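PDB 3EEF: N-carbamoylsarcosine amidase related protein from Thermoplasma acidophilum, which binds zinc and probably hydrolyses a carbon–nitrogen amide bond, as an N-carbamoylsarcosine amidase of the isochorismatase-like family. Local coordinates for residues T37-R40 with P44-Y47; K2-V7 with M103-N108; N12-G17 with I116-D121. All coordinates share one frame; numbering follows the deposited sequence.

Contact 1: residues T37-R40 with P44-Y47; sequences TFRR and PVVY
Phe38 and Val45 mark the closest backbone approach, 7.0 Å between their CA atoms, where the last turn of helix 22-40 gives way to strand 45-50. This is the return half of a beta-alpha-beta crossover: the chain leaves strand 3-8, runs through the helix, and re-enters the parallel sheet next to the strand it left. A short connection brings the helix end back beside the start of the strand.

Phe38 and Val45 both point their first side-chain bond at the other segment, and Phe38 CB rests 3.7 Å from Val45 CG2. With CG1 anti to the backbone N (chi1 168°), the valine brings CG2 to the side where the helix lies; a branched side chain on a strand thus offers a methyl close to the backbone. The phenylalanine ring reaches obliquely to the carbonyl just before the strand, CD2 lying 3.9 Å from Pro44 O, and it also covers Pro3 and Leu5 of the neighbouring strand. A large flat apolar group suits a helix end that packs on two neighbouring strands.

Arg39, at the margin, extends its chain past Val45 toward the phenol of Tyr47, crossing that side chain at about a right angle. Arg39 NH2 forms a salt bridge with Asp85 OD2, and the same nitrogen lies 3.2 Å from Tyr47 OH, at the edge of the tyrosine ring, with guanidinium and ring planes 27° apart.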
# COMPACT_ATOMS: atom_id res chain seq x y z
N THR A 37 22.12 21.40 -8.04
CA THR A 37 22.63 21.56 -6.68
C THR A 37 22.51 20.25 -5.87
O THR A 37 23.40 19.88 -5.11
CB THR A 37 21.87 22.66 -5.92
OG1 THR A 37 20.59 22.16 -5.55
CG2 THR A 37 21.68 23.92 -6.76
N PHE A 38 21.41 19.53 -6.05
CA PHE A 38 21.23 18.24 -5.36
C PHE A 38 22.30 17.24 -5.76
O PHE A 38 22.86 16.52 -4.91
CB PHE A 38 19.83 17.66 -5.61
CG PHE A 38 18.86 17.97 -4.53
CD1 PHE A 38 18.35 19.24 -4.41
CD2 PHE A 38 18.48 17.00 -3.62
CE1 PHE A 38 17.45 19.54 -3.37
CE2 PHE A 38 17.59 17.30 -2.60
CZ PHE A 38 17.08 18.57 -2.48
N ARG A 39 22.56 17.18 -7.07
CA ARG A 39 23.60 16.31 -7.62
C ARG A 39 24.97 16.71 -7.07
O ARG A 39 25.69 15.88 -6.55
CB ARG A 39 23.64 16.41 -9.14
CG ARG A 39 22.49 15.71 -9.86
CD ARG A 39 22.90 15.37 -11.28
NE ARG A 39 21.76 15.07 -12.13
CZ ARG A 39 21.33 15.82 -13.15
NH1 ARG A 39 21.94 16.96 -13.48
NH2 ARG A 39 20.27 15.42 -13.85
N ARG A 40 25.30 18.00 -7.19
CA ARG A 40 26.60 18.50 -6.75
C ARG A 40 26.78 18.23 -5.25
O ARG A 40 27.90 18.15 -4.76
CB ARG A 40 26.76 20.00 -7.07
N PRO A 44 19.90 12.26 -3.13
CA PRO A 44 19.14 11.53 -4.13
C PRO A 44 18.23 12.42 -4.98
O PRO A 44 17.58 13.34 -4.49
CB PRO A 44 18.30 10.55 -3.29
CG PRO A 44 18.84 10.60 -1.91
CD PRO A 44 19.46 11.94 -1.76
N VAL A 45 18.20 12.11 -6.27
CA VAL A 45 17.31 12.75 -7.23
C VAL A 45 16.49 11.66 -7.89
O VAL A 45 17.05 10.70 -8.41
CB VAL A 45 18.10 13.48 -8.29
CG1 VAL A 45 17.16 13.90 -9.46
CG2 VAL A 45 18.83 14.69 -7.66
N VAL A 46 15.16 11.80 -7.82
CA VAL A 46 14.25 10.80 -8.33
C VAL A 46 13.23 11.40 -9.30
O VAL A 46 12.44 12.25 -8.92
CB VAL A 46 13.47 10.15 -7.17
CG1 VAL A 46 12.54 9.06 -7.72
CG2 VAL A 46 14.45 9.60 -6.10
N TYR A 47 13.25 10.94 -10.54
CA TYR A 47 12.28 11.35 -11.51
C TYR A 47 11.12 10.37 -11.44
O TYR A 47 11.33 9.17 -11.47
CB TYR A 47 12.87 11.33 -12.93
CG TYR A 47 13.99 12.34 -13.19
CD1 TYR A 47 13.75 13.52 -13.89
CD2 TYR A 47 15.29 12.09 -12.77
CE1 TYR A 47 14.78 14.42 -14.15
CE2 TYR A 47 16.32 13.00 -13.01
CZ TYR A 47 16.06 14.15 -13.71
OH TYR A 47 17.10 15.04 -13.96

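Contact 2: residues K2-V7 with M103-N108; sequences KPALVV and MILRAN
Ala4 and Leu105 form the tight part of the contact, beneath the last turn of helix 101-107. Their CA atoms are 7.2 Å apart, and Leu105 CD2 comes within 3.8 Å of Ala4 CB. Alanine is apt on this strand because its single methyl lets the helix come close, while leucine is long enough to reach down from the helix flank. With CG anti to its carbonyl carbon (chi1 -60°), Leu105 carries CD2 toward the strand although its first bond does not point there; it also meets Val113 on the neighbouring strand.

Toward solvent the fit is looser and polar. Lys2, an exposed residue, lays CD and CE alongside the carbonyl of Asn108, then bends at its last torsion (chi4 -48°) so that NZ donates a hydrogen bond of 3.0 Å to Asn108 O, in the carbonyl plane. The ammonium group probably also benefits from the partial negative charge at the C-terminal end of the helix.

Asn108, the first residue to leave helical geometry, folds back onto the final turn: ND2 donates a nearly straight bond of 2.7 Å to Ile104 O, which also takes the backbone N of Asn108. Asp55 of a second subunit packs on this asparagine.

Leu5 points the other way, toward helix 22-40. Strand 3-8 is therefore covered by helices on both faces, as in the alpha/beta/alpha sandwich of the isochorismatase-like hydrolases.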
# COMPACT_ATOMS: atom_id res chain seq x y z
N LYS A 2 17.43 15.58 6.02
CA LYS A 2 18.06 14.80 4.94
C LYS A 2 17.07 14.67 3.77
O LYS A 2 16.13 13.85 3.80
CB LYS A 2 18.56 13.44 5.42
CG LYS A 2 19.57 12.77 4.48
CD LYS A 2 20.10 11.45 5.06
CE LYS A 2 21.19 10.79 4.17
NZ LYS A 2 20.85 10.71 2.73
N PRO A 3 17.25 15.51 2.74
CA PRO A 3 16.23 15.58 1.74
C PRO A 3 16.56 14.81 0.48
O PRO A 3 17.74 14.61 0.15
CB PRO A 3 16.19 17.06 1.44
CG PRO A 3 17.66 17.46 1.50
CD PRO A 3 18.27 16.56 2.56
N ALA A 4 15.50 14.42 -0.24
CA ALA A 4 15.64 13.95 -1.61
C ALA A 4 14.81 14.81 -2.52
O ALA A 4 13.76 15.32 -2.12
CB ALA A 4 15.20 12.51 -1.71
N LEU A 5 15.26 14.94 -3.76
CA LEU A 5 14.52 15.73 -4.73
C LEU A 5 13.66 14.80 -5.59
O LEU A 5 14.17 13.84 -6.15
CB LEU A 5 15.46 16.56 -5.59
CG LEU A 5 14.84 17.38 -6.71
CD1 LEU A 5 14.05 18.62 -6.16
CD2 LEU A 5 15.95 17.76 -7.69
N VAL A 6 12.36 15.08 -5.64
CA VAL A 6 11.42 14.32 -6.44
C VAL A 6 10.96 15.22 -7.57
O VAL A 6 10.40 16.28 -7.31
CB VAL A 6 10.21 13.80 -5.61
CG1 VAL A 6 9.25 13.02 -6.48
CG2 VAL A 6 10.70 12.93 -4.47
N VAL A 7 11.26 14.82 -8.81
CA VAL A 7 11.00 15.63 -10.00
C VAL A 7 9.81 15.06 -10.73
O VAL A 7 9.92 14.02 -11.42
CB VAL A 7 12.20 15.65 -10.97
CG1 VAL A 7 11.92 16.64 -12.06
CG2 VAL A 7 13.55 16.03 -10.27
N MSE A 103 10.47 3.14 -1.19
CA MSE A 103 11.62 2.29 -0.93
C MSE A 103 12.93 3.07 -1.05
O MSE A 103 13.80 2.98 -0.18
CB MSE A 103 11.65 1.13 -1.92
CG MSE A 103 10.53 0.14 -1.74
SE MSE A 103 10.77 -1.51 -2.80
CE MSE A 103 12.43 -2.18 -1.87
N ILE A 104 13.04 3.85 -2.10
CA ILE A 104 14.26 4.57 -2.41
C ILE A 104 14.52 5.61 -1.33
O ILE A 104 15.68 5.79 -0.89
CB ILE A 104 14.16 5.31 -3.72
CG1 ILE A 104 14.08 4.32 -4.87
CG2 ILE A 104 15.37 6.26 -3.95
CD1 ILE A 104 13.47 4.95 -6.14
N LEU A 105 13.45 6.31 -0.94
CA LEU A 105 13.53 7.32 0.13
C LEU A 105 13.93 6.67 1.46
O LEU A 105 14.73 7.20 2.21
CB LEU A 105 12.18 8.03 0.28
CG LEU A 105 11.62 8.78 -0.93
CD1 LEU A 105 10.25 9.46 -0.58
CD2 LEU A 105 12.64 9.77 -1.41
N ARG A 106 13.34 5.53 1.78
CA ARG A 106 13.70 4.89 3.02
C ARG A 106 15.12 4.34 2.97
O ARG A 106 15.83 4.45 3.95
CB ARG A 106 12.75 3.77 3.38
CG ARG A 106 11.39 4.28 3.78
CD ARG A 106 10.81 3.42 4.84
NE ARG A 106 9.44 3.05 4.55
CZ ARG A 106 8.66 2.39 5.38
NH1 ARG A 106 9.12 2.03 6.57
NH2 ARG A 106 7.43 2.11 5.03
N ALA A 107 15.53 3.78 1.83
CA ALA A 107 16.88 3.19 1.73
C ALA A 107 17.97 4.25 1.88
O ALA A 107 19.09 3.95 2.26
CB ALA A 107 17.06 2.45 0.41
N ASN A 108 17.65 5.49 1.53
CA ASN A 108 18.65 6.57 1.64
C ASN A 108 18.36 7.42 2.91
O ASN A 108 18.81 8.54 3.01
CB ASN A 108 18.70 7.41 0.35
CG ASN A 108 19.20 6.61 -0.91
OD1 ASN A 108 20.36 6.72 -1.33
ND2 ASN A 108 18.31 5.85 -1.53

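Contact 3: residues N12-G17 with I116-D121; sequences NEFIHG and IGLDAD
Leu118 is the hub here, set against Phe14 and Ile15 of the short helix 12-15 with 7.9 Å between the CA atoms of Phe14 and Leu118. In this isochorismatase-type alpha/beta fold, both segments come just beyond the C-terminal ends of adjacent parallel strands, 3-8 and 112-116, the end of the sheet where active sites of such folds lie.

From its backbone, Leu118 points at the helix. Leu118 CB still stands back, 5.0 Å from Phe14 CB. Leu118 CG has drawn to 4.6 Å from Ile15 CD1. An extended second torsion (chi2 -177°) then pushes CD1 straight ahead, and this methyl does all the close touching: it sits 3.5 Å from Phe14 CB and 3.6 Å from Ile15 CD1, held between the two residues. The other branch, Leu118 CD2, stays back, 4.8 Å from Ile15 CD1. The ring of Phe14 meets CD1 only obliquely. The branched tip of leucine suits the place, since one methyl can fill the notch between consecutive helix residues while the side chain also packs on Ala146.

Phe14 turns the contact toward the metal. Its side chain lies about 5 Å from the zinc at the nearest, and close to His65, which binds the ion together with Asp50, His52 and Glu58. Besides Leu118, Ile15 packs on Ala24 and Val28, so its aliphatic side chain joins the short helix to helix 22-40.

The chain turns a corner at Gly117, whose backbone angles would crowd a side chain against the preceding carbonyl. A cis peptide follows between Leu118 and Asp119. Beyond it the buried Asp119 closes an Asx turn, its OD1 accepting through the anti lone pair from Asp121 N at 3.2 Å, with a bent N-H...O angle of 137°.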
# COMPACT_ATOMS: atom_id res chain seq x y z
N ASN A 12 8.18 15.30 -22.09
CA ASN A 12 8.02 15.99 -23.38
C ASN A 12 6.61 16.44 -23.69
O ASN A 12 6.40 17.55 -24.13
CB ASN A 12 8.54 15.10 -24.52
CG ASN A 12 10.06 15.08 -24.59
OD1 ASN A 12 10.71 16.09 -24.30
ND2 ASN A 12 10.62 13.95 -24.98
N GLU A 13 5.62 15.60 -23.44
CA GLU A 13 4.27 15.96 -23.83
C GLU A 13 3.74 17.14 -23.06
O GLU A 13 2.92 17.87 -23.58
CB GLU A 13 3.32 14.77 -23.69
CG GLU A 13 1.86 15.08 -24.06
CD GLU A 13 1.05 13.83 -24.24
OE1 GLU A 13 1.63 12.73 -24.09
OE2 GLU A 13 -0.15 13.94 -24.54
N PHE A 14 4.20 17.35 -21.82
CA PHE A 14 3.72 18.48 -21.02
C PHE A 14 4.57 19.75 -21.16
O PHE A 14 4.13 20.82 -20.74
CB PHE A 14 3.59 18.11 -19.54
CG PHE A 14 2.50 17.10 -19.24
CD1 PHE A 14 1.18 17.37 -19.53
CD2 PHE A 14 2.81 15.90 -18.61
CE1 PHE A 14 0.18 16.44 -19.24
CE2 PHE A 14 1.82 14.97 -18.31
CZ PHE A 14 0.50 15.24 -18.62
N ILE A 15 5.77 19.62 -21.75
CA ILE A 15 6.74 20.72 -21.87
C ILE A 15 6.91 21.12 -23.33
O ILE A 15 6.84 22.30 -23.67
CB ILE A 15 8.14 20.34 -21.31
CG1 ILE A 15 8.09 20.05 -19.81
CG2 ILE A 15 9.15 21.48 -21.53
CD1 ILE A 15 7.63 21.22 -18.96
N HIS A 16 7.15 20.13 -24.19
CA HIS A 16 7.45 20.35 -25.60
C HIS A 16 6.33 19.98 -26.55
O HIS A 16 6.27 20.54 -27.63
CB HIS A 16 8.72 19.59 -26.04
CG HIS A 16 9.97 20.11 -25.41
ND1 HIS A 16 10.34 21.44 -25.48
CD2 HIS A 16 10.94 19.49 -24.68
CE1 HIS A 16 11.47 21.61 -24.82
NE2 HIS A 16 11.86 20.45 -24.33
N GLY A 17 5.44 19.06 -26.16
CA GLY A 17 4.49 18.48 -27.13
C GLY A 17 3.03 18.84 -26.95
O GLY A 17 2.69 19.97 -26.72
N ILE A 116 9.43 19.30 -7.17
CA ILE A 116 9.32 20.19 -8.30
C ILE A 116 8.63 19.45 -9.46
O ILE A 116 8.54 18.21 -9.45
CB ILE A 116 10.72 20.68 -8.73
CG1 ILE A 116 11.56 19.57 -9.35
CG2 ILE A 116 11.47 21.29 -7.53
CD1 ILE A 116 12.93 20.07 -9.84
N GLY A 117 8.14 20.22 -10.43
CA GLY A 117 7.58 19.66 -11.68
C GLY A 117 6.11 19.99 -11.92
O GLY A 117 5.60 20.99 -11.44
N LEU A 118 5.44 19.09 -12.63
CA LEU A 118 4.10 19.29 -13.17
C LEU A 118 3.05 18.39 -12.53
O LEU A 118 3.20 17.16 -12.57
CB LEU A 118 4.12 19.01 -14.69
CG LEU A 118 5.21 19.81 -15.35
CD1 LEU A 118 5.18 19.60 -16.82
CD2 LEU A 118 5.12 21.32 -14.92
N ASP A 119 2.01 18.96 -11.93
CA ASP A 119 1.89 20.39 -11.63
C ASP A 119 1.30 20.56 -10.25
O ASP A 119 0.86 19.58 -9.62
CB ASP A 119 1.04 21.12 -12.68
CG ASP A 119 -0.26 20.43 -12.97
OD1 ASP A 119 -1.05 20.27 -12.01
OD2 ASP A 119 -0.50 20.08 -14.15
N ALA A 120 1.28 21.81 -9.79
CA ALA A 120 0.78 22.18 -8.47
C ALA A 120 -0.67 21.74 -8.12
O ALA A 120 -1.06 21.65 -6.93
CB ALA A 120 0.92 23.72 -8.31
N ASP A 121 -1.48 21.52 -9.13
CA ASP A 121 -2.89 21.15 -8.94
C ASP A 121 -3.13 19.66 -8.86
O ASP A 121 -4.06 19.21 -8.17
CB ASP A 121 -3.71 21.69 -10.10
CG ASP A 121 -4.22 23.05 -9.85
OD1 ASP A 121 -3.75 23.69 -8.87
OD2 ASP A 121 -5.09 23.49 -10.62

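Overall arrangement
Strand 3-8 is the common thread. In contact 2 it meets helix 101-107, and it is bonded along one side to the strand of contact 1, Val46 N to Leu5 O and Val46 O to Val7 N both 2.8 Å. On its other side it pairs with the strand leading into contact 3, Val6 O lying 3.2 Å from Ile116 N. Centre to centre, contact 1 is about 9 Å from contact 2 and about 18 Å from contact 3; contacts 2 and 3, about 21 Å apart, lie on opposite sides of the chain's centre. Contact 3 adjoins the zinc, contact 1's strand runs on to the zinc ligand Asp50, and contact 2's helix packs against two other subunits.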